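Local coordinates for glutamine amidotransferase type-2 domain-containing protein (Pseudomonas aeruginosa PAO1, PDB 1TE5), which probably acts as a class II (Ntn-type) glutamine amidotransferase, releasing ammonia from glutamine for transfer to an acceptor that is not known, at residues 35-49 / 64-78. Numbering follows the deposited sequence.
Sequences GWGIAFYEGRGVRLF and VQRFPIKSETVIGHI
A39 N reaches I75 O at 2.8 Å, almost straight (N-H...O 170°), and I75 N returns the bond to A39 O, making a hydrogen-bonded pair where strands 35-42 and 73-78 run antiparallel. Further along, T73 O takes one hydrogen bond, from Y41 N at 3.1 Å, and a CA-H...O contact from F40. F40, V74 and I38 (opposite G76) put their side chains on the other face, where the aromatic cluster of F40, F49 and F67 lies.

The F40 ring is sandwiched: I69 CG2 sits over the centre of one face in a CH-pi contact, 3.6 Å from the centroid, while R47 CB covers the opposite face nearer the rim. F67, just past the helix end, carries CG opposite its backbone N (chi1 -177°), which brings the outer rim of its ring to both F40 and R47. Its CE2 touches F40 CZ at 3.4 Å with the ring planes at 48°, and its CZ lies over one face of the R47 guanidinium, 3.2 Å from NE. E42 holds that guanidinium in a side-on, two-nitrogen salt bridge: NE meets OE1 from above the carboxylate plane (2.8 Å), NH1 meets OE2 on the syn side. R47 NH2 and NH1 also bond Q50 O and D51 O, respectively, of the second subunit, and water 2 ties E42 OE1 to K70 O. S71 OG, packed against F40 CB, is buried without a polar partner. At the far end V64 CG2 packs against W36 CH2 at 3.4 Å.

In the seven-stranded sheet, strand 35-42 lies between 45-51 and 73-80. A39 and I75 face strand 101-108 of another sheet, as expected of the layered Ntn fold; on the other face I38 and V74 pack on strand 12-19, with helix 59-66 flanking W36.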
ATOM      1  N   GLY A  35     -10.414  -4.456 -13.545  1.00 32.43           N
ATOM      2  CA  GLY A  35      -9.587  -3.949 -12.449  1.00 32.47           C
ATOM      3  C   GLY A  35     -10.315  -3.248 -11.309  1.00 30.21           C
ATOM      4  O   GLY A  35     -11.336  -2.584 -11.521  1.00 29.14           O
ATOM      5  N   TRP A  36      -9.792  -3.389 -10.096  1.00 26.60           N
ATOM      6  CA  TRP A  36     -10.425  -2.787  -8.926  1.00 26.18           C
ATOM      7  C   TRP A  36      -9.404  -2.302  -7.902  1.00 26.36           C
ATOM      8  O   TRP A  36      -8.232  -2.660  -7.961  1.00 25.10           O
ATOM      9  CB  TRP A  36     -11.361  -3.806  -8.268  1.00 29.75           C
ATOM     10  CG  TRP A  36     -10.649  -5.054  -7.867  1.00 28.23           C
ATOM     11  CD1 TRP A  36     -10.295  -6.094  -8.682  1.00 27.53           C
ATOM     12  CD2 TRP A  36     -10.121  -5.364  -6.571  1.00 27.78           C
ATOM     13  NE1 TRP A  36      -9.573  -7.026  -7.977  1.00 29.27           N
ATOM     14  CE2 TRP A  36      -9.450  -6.605  -6.679  1.00 27.56           C
ATOM     15  CE3 TRP A  36     -10.146  -4.713  -5.332  1.00 24.99           C
ATOM     16  CZ2 TRP A  36      -8.806  -7.201  -5.600  1.00 29.46           C
ATOM     17  CZ3 TRP A  36      -9.507  -5.307  -4.262  1.00 19.94           C
ATOM     18  CH2 TRP A  36      -8.845  -6.542  -4.403  1.00 24.91           C
ATOM     19  N   GLY A  37      -9.875  -1.558  -6.912  1.00 26.44           N
ATOM     20  CA  GLY A  37      -8.988  -1.056  -5.886  1.00 28.30           C
ATOM     21  C   GLY A  37      -9.776  -0.580  -4.691  1.00 27.50           C
ATOM     22  O   GLY A  37     -10.816   0.065  -4.833  1.00 31.11           O
ATOM     23  N   ILE A  38      -9.298  -0.924  -3.502  1.00 27.28           N
ATOM     24  CA  ILE A  38      -9.958  -0.536  -2.268  1.00 23.89           C
ATOM     25  C   ILE A  38      -8.915  -0.150  -1.233  1.00 20.20           C
ATOM     26  O   ILE A  38      -8.100  -0.976  -0.820  1.00 18.28           O
ATOM     27  CB  ILE A  38     -10.804  -1.694  -1.700  1.00 29.09           C
ATOM     28  CG1 ILE A  38     -11.882  -2.097  -2.707  1.00 28.94           C
ATOM     29  CG2 ILE A  38     -11.437  -1.285  -0.378  1.00 27.25           C
ATOM     30  CD1 ILE A  38     -12.539  -3.418  -2.402  1.00 34.97           C
ATOM     31  N   ALA A  39      -8.923   1.122  -0.851  1.00 20.13           N
ATOM     32  CA  ALA A  39      -8.009   1.635   0.152  1.00 18.39           C
ATOM     33  C   ALA A  39      -8.854   2.095   1.320  1.00 20.72           C
ATOM     34  O   ALA A  39      -9.968   2.564   1.132  1.00 20.22           O
ATOM     35  CB  ALA A  39      -7.208   2.787  -0.406  1.00 18.81           C
ATOM     36  N   PHE A  40      -8.371   1.861   2.530  1.00 18.48           N
ATOM     37  CA  PHE A  40      -9.083   2.291   3.720  1.00 20.28           C
ATOM     38  C   PHE A  40      -8.103   2.584   4.845  1.00 16.71           C
ATOM     39  O   PHE A  40      -6.948   2.164   4.791  1.00 20.80           O
ATOM     40  CB  PHE A  40     -10.160   1.279   4.138  1.00 24.96           C
ATOM     41  CG  PHE A  40      -9.636  -0.084   4.458  1.00 24.78           C
ATOM     42  CD1 PHE A  40      -9.369  -0.449   5.780  1.00 27.88           C
ATOM     43  CD2 PHE A  40      -9.444  -1.021   3.446  1.00 28.11           C
ATOM     44  CE1 PHE A  40      -8.915  -1.739   6.097  1.00 28.67           C
ATOM     45  CE2 PHE A  40      -8.992  -2.309   3.741  1.00 32.65           C
ATOM     46  CZ  PHE A  40      -8.727  -2.669   5.073  1.00 31.55           C
ATOM     47  N   TYR A  41      -8.554   3.324   5.851  1.00 21.05           N
ATOM     48  CA  TYR A  41      -7.684   3.702   6.951  1.00 18.92           C
ATOM     49  C   TYR A  41      -7.905   3.013   8.278  1.00 19.54           C
ATOM     50  O   TYR A  41      -9.017   2.663   8.636  1.00 24.20           O
ATOM     51  CB  TYR A  41      -7.747   5.210   7.146  1.00 19.83           C
ATOM     52  CG  TYR A  41      -7.294   5.971   5.933  1.00 21.42           C
ATOM     53  CD1 TYR A  41      -8.128   6.111   4.825  1.00 19.56           C
ATOM     54  CD2 TYR A  41      -6.033   6.550   5.890  1.00 23.67           C
ATOM     55  CE1 TYR A  41      -7.715   6.807   3.700  1.00 22.57           C
ATOM     56  CE2 TYR A  41      -5.608   7.249   4.774  1.00 24.87           C
ATOM     57  CZ  TYR A  41      -6.451   7.376   3.684  1.00 26.87           C
ATOM     58  OH  TYR A  41      -6.022   8.068   2.583  1.00 30.72           O
ATOM     59  N   GLU A  42      -6.818   2.868   9.022  1.00 21.86           N
ATOM     60  CA  GLU A  42      -6.805   2.262  10.343  1.00 26.26           C
ATOM     61  C   GLU A  42      -5.961   3.186  11.213  1.00 25.12           C
ATOM     62  O   GLU A  42      -4.806   2.924  11.562  1.00 31.08           O
ATOM     63  CB  GLU A  42      -6.106   0.910  10.256  1.00 28.95           C
ATOM     64  CG  GLU A  42      -6.686  -0.176  11.131  1.00 38.70           C
ATOM     65  CD  GLU A  42      -6.284  -1.567  10.656  1.00 37.90           C
ATOM     66  OE1 GLU A  42      -6.890  -2.061   9.678  1.00 37.38           O
ATOM     67  OE2 GLU A  42      -5.366  -2.162  11.262  1.00 40.85           O
ATOM     68  N   GLY A  43      -6.572   4.329  11.517  1.00 24.37           N
ATOM     69  CA  GLY A  43      -5.872   5.375  12.236  1.00 24.50           C
ATOM     70  C   GLY A  43      -5.279   6.249  11.127  1.00 25.55           C
ATOM     71  O   GLY A  43      -6.026   6.667  10.231  1.00 29.87           O
ATOM     72  N   ARG A  44      -3.979   6.532  11.172  1.00 24.38           N
ATOM     73  CA  ARG A  44      -3.352   7.309  10.108  1.00 27.54           C
ATOM     74  C   ARG A  44      -2.825   6.376   9.033  1.00 26.21           C
ATOM     75  O   ARG A  44      -2.517   6.812   7.927  1.00 25.14           O
ATOM     76  CB  ARG A  44      -2.234   8.201  10.648  1.00 28.48           C
ATOM     77  CG  ARG A  44      -2.773   9.422  11.366  1.00 33.77           C
ATOM     78  CD  ARG A  44      -1.693  10.231  12.052  1.00 35.73           C
ATOM     79  NE  ARG A  44      -2.269  10.997  13.154  1.00 36.34           N
ATOM     80  CZ  ARG A  44      -2.056  12.288  13.374  1.00 37.66           C
ATOM     81  NH1 ARG A  44      -2.641  12.875  14.409  1.00 36.95           N
ATOM     82  NH2 ARG A  44      -1.253  12.988  12.577  1.00 34.17           N
ATOM     83  N   GLY A  45      -2.712   5.097   9.375  1.00 23.27           N
ATOM     84  CA  GLY A  45      -2.241   4.097   8.434  1.00 21.48           C
ATOM     85  C   GLY A  45      -3.285   3.765   7.380  1.00 20.97           C
ATOM     86  O   GLY A  45      -4.474   3.916   7.616  1.00 23.59           O
ATOM     87  N   VAL A  46      -2.839   3.304   6.215  1.00 23.97           N
ATOM     88  CA  VAL A  46      -3.750   2.968   5.122  1.00 25.94           C
ATOM     89  C   VAL A  46      -3.470   1.582   4.546  1.00 23.71           C
ATOM     90  O   VAL A  46      -2.316   1.153   4.453  1.00 28.51           O
ATOM     91  CB  VAL A  46      -3.676   4.030   3.982  1.00 26.22           C
ATOM     92  CG1 VAL A  46      -2.265   4.179   3.483  1.00 25.01           C
ATOM     93  CG2 VAL A  46      -4.568   3.643   2.828  1.00 30.67           C
ATOM     94  N   ARG A  47      -4.533   0.854   4.227  1.00 23.02           N
ATOM     95  CA  ARG A  47      -4.405  -0.471   3.624  1.00 20.84           C
ATOM     96  C   ARG A  47      -4.865  -0.386   2.174  1.00 21.02           C
ATOM     97  O   ARG A  47      -5.867   0.247   1.874  1.00 24.08           O
ATOM     98  CB  ARG A  47      -5.245  -1.502   4.373  1.00 23.96           C
ATOM     99  CG  ARG A  47      -4.792  -1.756   5.792  1.00 30.39           C
ATOM    100  CD  ARG A  47      -5.500  -2.956   6.362  1.00 31.82           C
ATOM    101  NE  ARG A  47      -5.197  -3.174   7.773  1.00 31.02           N
ATOM    102  CZ  ARG A  47      -4.204  -3.931   8.228  1.00 29.05           C
ATOM    103  NH1 ARG A  47      -4.022  -4.062   9.532  1.00 26.89           N
ATOM    104  NH2 ARG A  47      -3.392  -4.556   7.380  1.00 27.28           N
ATOM    105  N   LEU A  48      -4.130  -1.023   1.275  1.00 20.15           N
ATOM    106  CA  LEU A  48      -4.477  -0.988  -0.136  1.00 22.14           C
ATOM    107  C   LEU A  48      -4.481  -2.376  -0.777  1.00 21.78           C
ATOM    108  O   LEU A  48      -3.497  -3.119  -0.696  1.00 23.91           O
ATOM    109  CB  LEU A  48      -3.503  -0.080  -0.894  1.00 22.03           C
ATOM    110  CG  LEU A  48      -3.688   0.055  -2.410  1.00 25.65           C
ATOM    111  CD1 LEU A  48      -5.016   0.739  -2.737  1.00 24.67           C
ATOM    112  CD2 LEU A  48      -2.522   0.831  -2.984  1.00 21.11           C
ATOM    113  N   PHE A  49      -5.603  -2.713  -1.402  1.00 20.46           N
ATOM    114  CA  PHE A  49      -5.770  -3.983  -2.093  1.00 22.71           C
ATOM    115  C   PHE A  49      -6.249  -3.578  -3.477  1.00 22.99           C
ATOM    116  O   PHE A  49      -7.269  -2.896  -3.606  1.00 24.78           O
ATOM    117  CB  PHE A  49      -6.847  -4.840  -1.424  1.00 22.25           C
ATOM    118  CG  PHE A  49      -6.620  -5.091   0.043  1.00 23.76           C
ATOM    119  CD1 PHE A  49      -7.185  -4.252   1.005  1.00 25.30           C
ATOM    120  CD2 PHE A  49      -5.856  -6.178   0.469  1.00 23.90           C
ATOM    121  CE1 PHE A  49      -6.993  -4.491   2.366  1.00 27.12           C
ATOM    122  CE2 PHE A  49      -5.658  -6.424   1.834  1.00 25.53           C
ATOM    123  CZ  PHE A  49      -6.232  -5.573   2.781  1.00 24.93           C
ATOM    124  N   VAL A  64      -9.050  -9.083   0.043  1.00 27.28           N
ATOM    125  CA  VAL A  64     -10.012  -8.054   0.466  1.00 28.62           C
ATOM    126  C   VAL A  64     -11.234  -8.667   1.124  1.00 26.10           C
ATOM    127  O   VAL A  64     -11.810  -8.081   2.046  1.00 28.06           O
ATOM    128  CB  VAL A  64     -10.563  -7.212  -0.696  1.00 31.76           C
ATOM    129  CG1 VAL A  64      -9.722  -5.992  -0.905  1.00 33.02           C
ATOM    130  CG2 VAL A  64     -10.684  -8.045  -1.946  1.00 28.68           C
ATOM    131  N   GLN A  65     -11.661  -9.809   0.596  1.00 28.33           N
ATOM    132  CA  GLN A  65     -12.826 -10.507   1.114  1.00 29.19           C
ATOM    133  C   GLN A  65     -12.610 -11.214   2.443  1.00 31.12           C
ATOM    134  O   GLN A  65     -13.546 -11.307   3.237  1.00 34.58           O
ATOM    135  CB  GLN A  65     -13.347 -11.499   0.081  1.00 25.58           C
ATOM    136  CG  GLN A  65     -13.757 -10.851  -1.216  1.00 29.99           C
ATOM    137  CD  GLN A  65     -14.531 -11.789  -2.110  1.00 31.48           C
ATOM    138  OE1 GLN A  65     -15.654 -12.203  -1.789  1.00 34.92           O
ATOM    139  NE2 GLN A  65     -13.926 -12.155  -3.231  1.00 33.89           N
ATOM    140  N   ARG A  66     -11.403 -11.729   2.686  1.00 31.96           N
ATOM    141  CA  ARG A  66     -11.128 -12.428   3.944  1.00 36.70           C
ATOM    142  C   ARG A  66     -10.711 -11.535   5.123  1.00 37.23           C
ATOM    143  O   ARG A  66     -10.750 -11.950   6.287  1.00 37.58           O
ATOM    144  CB  ARG A  66     -10.133 -13.582   3.727  1.00 36.94           C
ATOM    145  CG  ARG A  66      -8.807 -13.204   3.107  1.00 38.88           C
ATOM    146  CD  ARG A  66      -7.990 -14.446   2.720  1.00 39.15           C
ATOM    147  NE  ARG A  66      -7.474 -15.179   3.878  1.00 41.21           N
ATOM    148  CZ  ARG A  66      -6.342 -15.883   3.887  1.00 41.37           C
ATOM    149  NH1 ARG A  66      -5.956 -16.515   4.990  1.00 42.47           N
ATOM    150  NH2 ARG A  66      -5.585 -15.959   2.796  1.00 44.44           N
ATOM    151  N   PHE A  67     -10.340 -10.298   4.815  1.00 40.06           N
ATOM    152  CA  PHE A  67      -9.906  -9.341   5.826  1.00 43.00           C
ATOM    153  C   PHE A  67     -11.079  -8.644   6.514  1.00 41.65           C
ATOM    154  O   PHE A  67     -11.917  -8.036   5.856  1.00 40.43           O
ATOM    155  CB  PHE A  67      -8.995  -8.282   5.174  1.00 39.96           C
ATOM    156  CG  PHE A  67      -8.424  -7.279   6.148  1.00 40.76           C
ATOM    157  CD1 PHE A  67      -7.210  -7.512   6.778  1.00 42.78           C
ATOM    158  CD2 PHE A  67      -9.109  -6.109   6.448  1.00 39.54           C
ATOM    159  CE1 PHE A  67      -6.688  -6.596   7.693  1.00 40.76           C
ATOM    160  CE2 PHE A  67      -8.595  -5.190   7.360  1.00 41.08           C
ATOM    161  CZ  PHE A  67      -7.384  -5.437   7.984  1.00 40.79           C
ATOM    162  N   PRO A  68     -11.183  -8.766   7.849  1.00 42.26           N
ATOM    163  CA  PRO A  68     -12.291  -8.089   8.536  1.00 41.65           C
ATOM    164  C   PRO A  68     -11.981  -6.592   8.519  1.00 39.52           C
ATOM    165  O   PRO A  68     -11.142  -6.124   9.275  1.00 44.11           O
ATOM    166  CB  PRO A  68     -12.213  -8.659   9.957  1.00 41.89           C
ATOM    167  CG  PRO A  68     -11.595 -10.003   9.756  1.00 42.72           C
ATOM    168  CD  PRO A  68     -10.504  -9.700   8.759  1.00 43.09           C
ATOM    169  N   ILE A  69     -12.573  -5.886   7.566  1.00 35.24           N
ATOM    170  CA  ILE A  69     -12.374  -4.454   7.408  1.00 33.77           C
ATOM    171  C   ILE A  69     -13.259  -3.643   8.355  1.00 32.04           C
ATOM    172  O   ILE A  69     -14.431  -3.969   8.566  1.00 33.57           O
ATOM    173  CB  ILE A  69     -12.667  -4.013   5.954  1.00 34.79           C
ATOM    174  CG1 ILE A  69     -11.781  -4.779   4.967  1.00 37.24           C
ATOM    175  CG2 ILE A  69     -12.464  -2.514   5.806  1.00 33.92           C
ATOM    176  CD1 ILE A  69     -12.007  -4.404   3.518  1.00 34.62           C
ATOM    177  N   LYS A  70     -12.692  -2.582   8.918  1.00 29.54           N
ATOM    178  CA  LYS A  70     -13.419  -1.712   9.832  1.00 30.75           C
ATOM    179  C   LYS A  70     -12.711  -0.356   9.887  1.00 28.93           C
ATOM    180  O   LYS A  70     -11.713  -0.201  10.592  1.00 32.18           O
ATOM    181  CB  LYS A  70     -13.470  -2.348  11.219  1.00 31.04           C
ATOM    182  CG  LYS A  70     -14.486  -1.726  12.152  1.00 36.35           C
ATOM    183  CD  LYS A  70     -14.307  -2.202  13.586  1.00 44.22           C
ATOM    184  CE  LYS A  70     -14.668  -3.673  13.767  1.00 46.14           C
ATOM    185  NZ  LYS A  70     -16.137  -3.923  13.675  1.00 49.69           N
ATOM    186  N   SER A  71     -13.226   0.614   9.140  1.00 25.45           N
ATOM    187  CA  SER A  71     -12.633   1.949   9.097  1.00 24.68           C
ATOM    188  C   SER A  71     -13.630   3.099   8.994  1.00 21.45           C
ATOM    189  O   SER A  71     -14.845   2.892   8.925  1.00 21.03           O
ATOM    190  CB  SER A  71     -11.632   2.050   7.950  1.00 25.16           C
ATOM    191  OG  SER A  71     -12.206   1.636   6.731  1.00 35.43           O
ATOM    192  N   GLU A  72     -13.098   4.318   9.067  1.00 20.02           N
ATOM    193  CA  GLU A  72     -13.903   5.531   8.972  1.00 20.92           C
ATOM    194  C   GLU A  72     -13.802   6.140   7.588  1.00 16.64           C
ATOM    195  O   GLU A  72     -14.657   6.928   7.201  1.00 22.41           O
ATOM    196  CB  GLU A  72     -13.444   6.564   9.999  1.00 20.78           C
ATOM    197  CG  GLU A  72     -13.538   6.093  11.435  1.00 28.11           C
ATOM    198  CD  GLU A  72     -13.265   7.203  12.440  1.00 30.44           C
ATOM    199  OE1 GLU A  72     -14.032   7.319  13.410  1.00 28.79           O
ATOM    200  OE2 GLU A  72     -12.289   7.958  12.269  1.00 33.98           O
ATOM    201  N   THR A  73     -12.771   5.758   6.837  1.00 20.79           N
ATOM    202  CA  THR A  73     -12.547   6.294   5.496  1.00 20.90           C
ATOM    203  C   THR A  73     -12.167   5.209   4.487  1.00 20.78           C
ATOM    204  O   THR A  73     -11.135   4.541   4.618  1.00 21.40           O
ATOM    205  CB  THR A  73     -11.434   7.374   5.500  1.00 22.09           C
ATOM    206  OG1 THR A  73     -11.689   8.317   6.549  1.00 28.80           O
ATOM    207  CG2 THR A  73     -11.384   8.108   4.165  1.00 24.98           C
ATOM    208  N   VAL A  74     -12.988   5.080   3.453  1.00 19.47           N
ATOM    209  CA  VAL A  74     -12.771   4.093   2.410  1.00 20.03           C
ATOM    210  C   VAL A  74     -12.887   4.736   1.043  1.00 21.45           C
ATOM    211  O   VAL A  74     -13.822   5.481   0.790  1.00 23.05           O
ATOM    212  CB  VAL A  74     -13.824   2.974   2.500  1.00 22.03           C
ATOM    213  CG1 VAL A  74     -13.661   1.992   1.337  1.00 21.82           C
ATOM    214  CG2 VAL A  74     -13.720   2.262   3.837  1.00 21.29           C
ATOM    215  N   ILE A  75     -11.895   4.501   0.196  1.00 20.89           N
ATOM    216  CA  ILE A  75     -11.892   5.014  -1.167  1.00 24.15           C
ATOM    217  C   ILE A  75     -11.590   3.825  -2.071  1.00 24.81           C
ATOM    218  O   ILE A  75     -10.616   3.103  -1.852  1.00 24.05           O
ATOM    219  CB  ILE A  75     -10.819   6.119  -1.411  1.00 23.34           C
ATOM    220  CG1 ILE A  75     -11.269   7.454  -0.824  1.00 25.98           C
ATOM    221  CG2 ILE A  75     -10.578   6.310  -2.902  1.00 27.77           C
ATOM    222  CD1 ILE A  75     -10.390   8.608  -1.230  1.00 28.55           C
ATOM    223  N   GLY A  76     -12.409   3.641  -3.097  1.00 25.18           N
ATOM    224  CA  GLY A  76     -12.197   2.535  -4.007  1.00 24.71           C
ATOM    225  C   GLY A  76     -12.666   2.838  -5.414  1.00 26.07           C
ATOM    226  O   GLY A  76     -13.408   3.807  -5.646  1.00 26.30           O
ATOM    227  N   HIS A  77     -12.195   2.035  -6.360  1.00 24.42           N
ATOM    228  CA  HIS A  77     -12.564   2.187  -7.761  1.00 27.05           C
ATOM    229  C   HIS A  77     -12.699   0.790  -8.354  1.00 24.53           C
ATOM    230  O   HIS A  77     -11.718   0.065  -8.502  1.00 25.33           O
ATOM    231  CB  HIS A  77     -11.488   2.926  -8.535  1.00 25.83           C
ATOM    232  CG  HIS A  77     -11.876   3.429  -9.894  1.00 29.89           C
ATOM    233  ND1 HIS A  77     -12.952   2.921 -10.591  1.00 31.70           N
ATOM    234  CD2 HIS A  77     -11.335   4.387 -10.684  1.00 28.52           C
ATOM    235  CE1 HIS A  77     -13.057   3.546 -11.751  1.00 32.25           C
ATOM    236  NE2 HIS A  77     -12.089   4.440 -11.832  1.00 29.61           N
ATOM    237  N   ILE A  78     -13.931   0.409  -8.665  1.00 27.60           N
ATOM    238  CA  ILE A  78     -14.215  -0.911  -9.224  1.00 27.54           C
ATOM    239  C   ILE A  78     -14.470  -0.807 -10.729  1.00 29.43           C
ATOM    240  O   ILE A  78     -14.882   0.244 -11.227  1.00 30.82           O
ATOM    241  CB  ILE A  78     -15.451  -1.530  -8.524  1.00 24.92           C
ATOM    242  CG1 ILE A  78     -15.316  -1.406  -7.003  1.00 25.15           C
ATOM    243  CG2 ILE A  78     -15.625  -2.994  -8.920  1.00 26.61           C
ATOM    244  CD1 ILE A  78     -14.084  -2.054  -6.418  1.00 27.55           C
TER
HETATM  245  O   HOH W   1     -10.396   4.848   9.795  1.00 31.57           O
HETATM  246  O   HOH W   2      -9.867  -2.659  10.031  1.00 46.99           O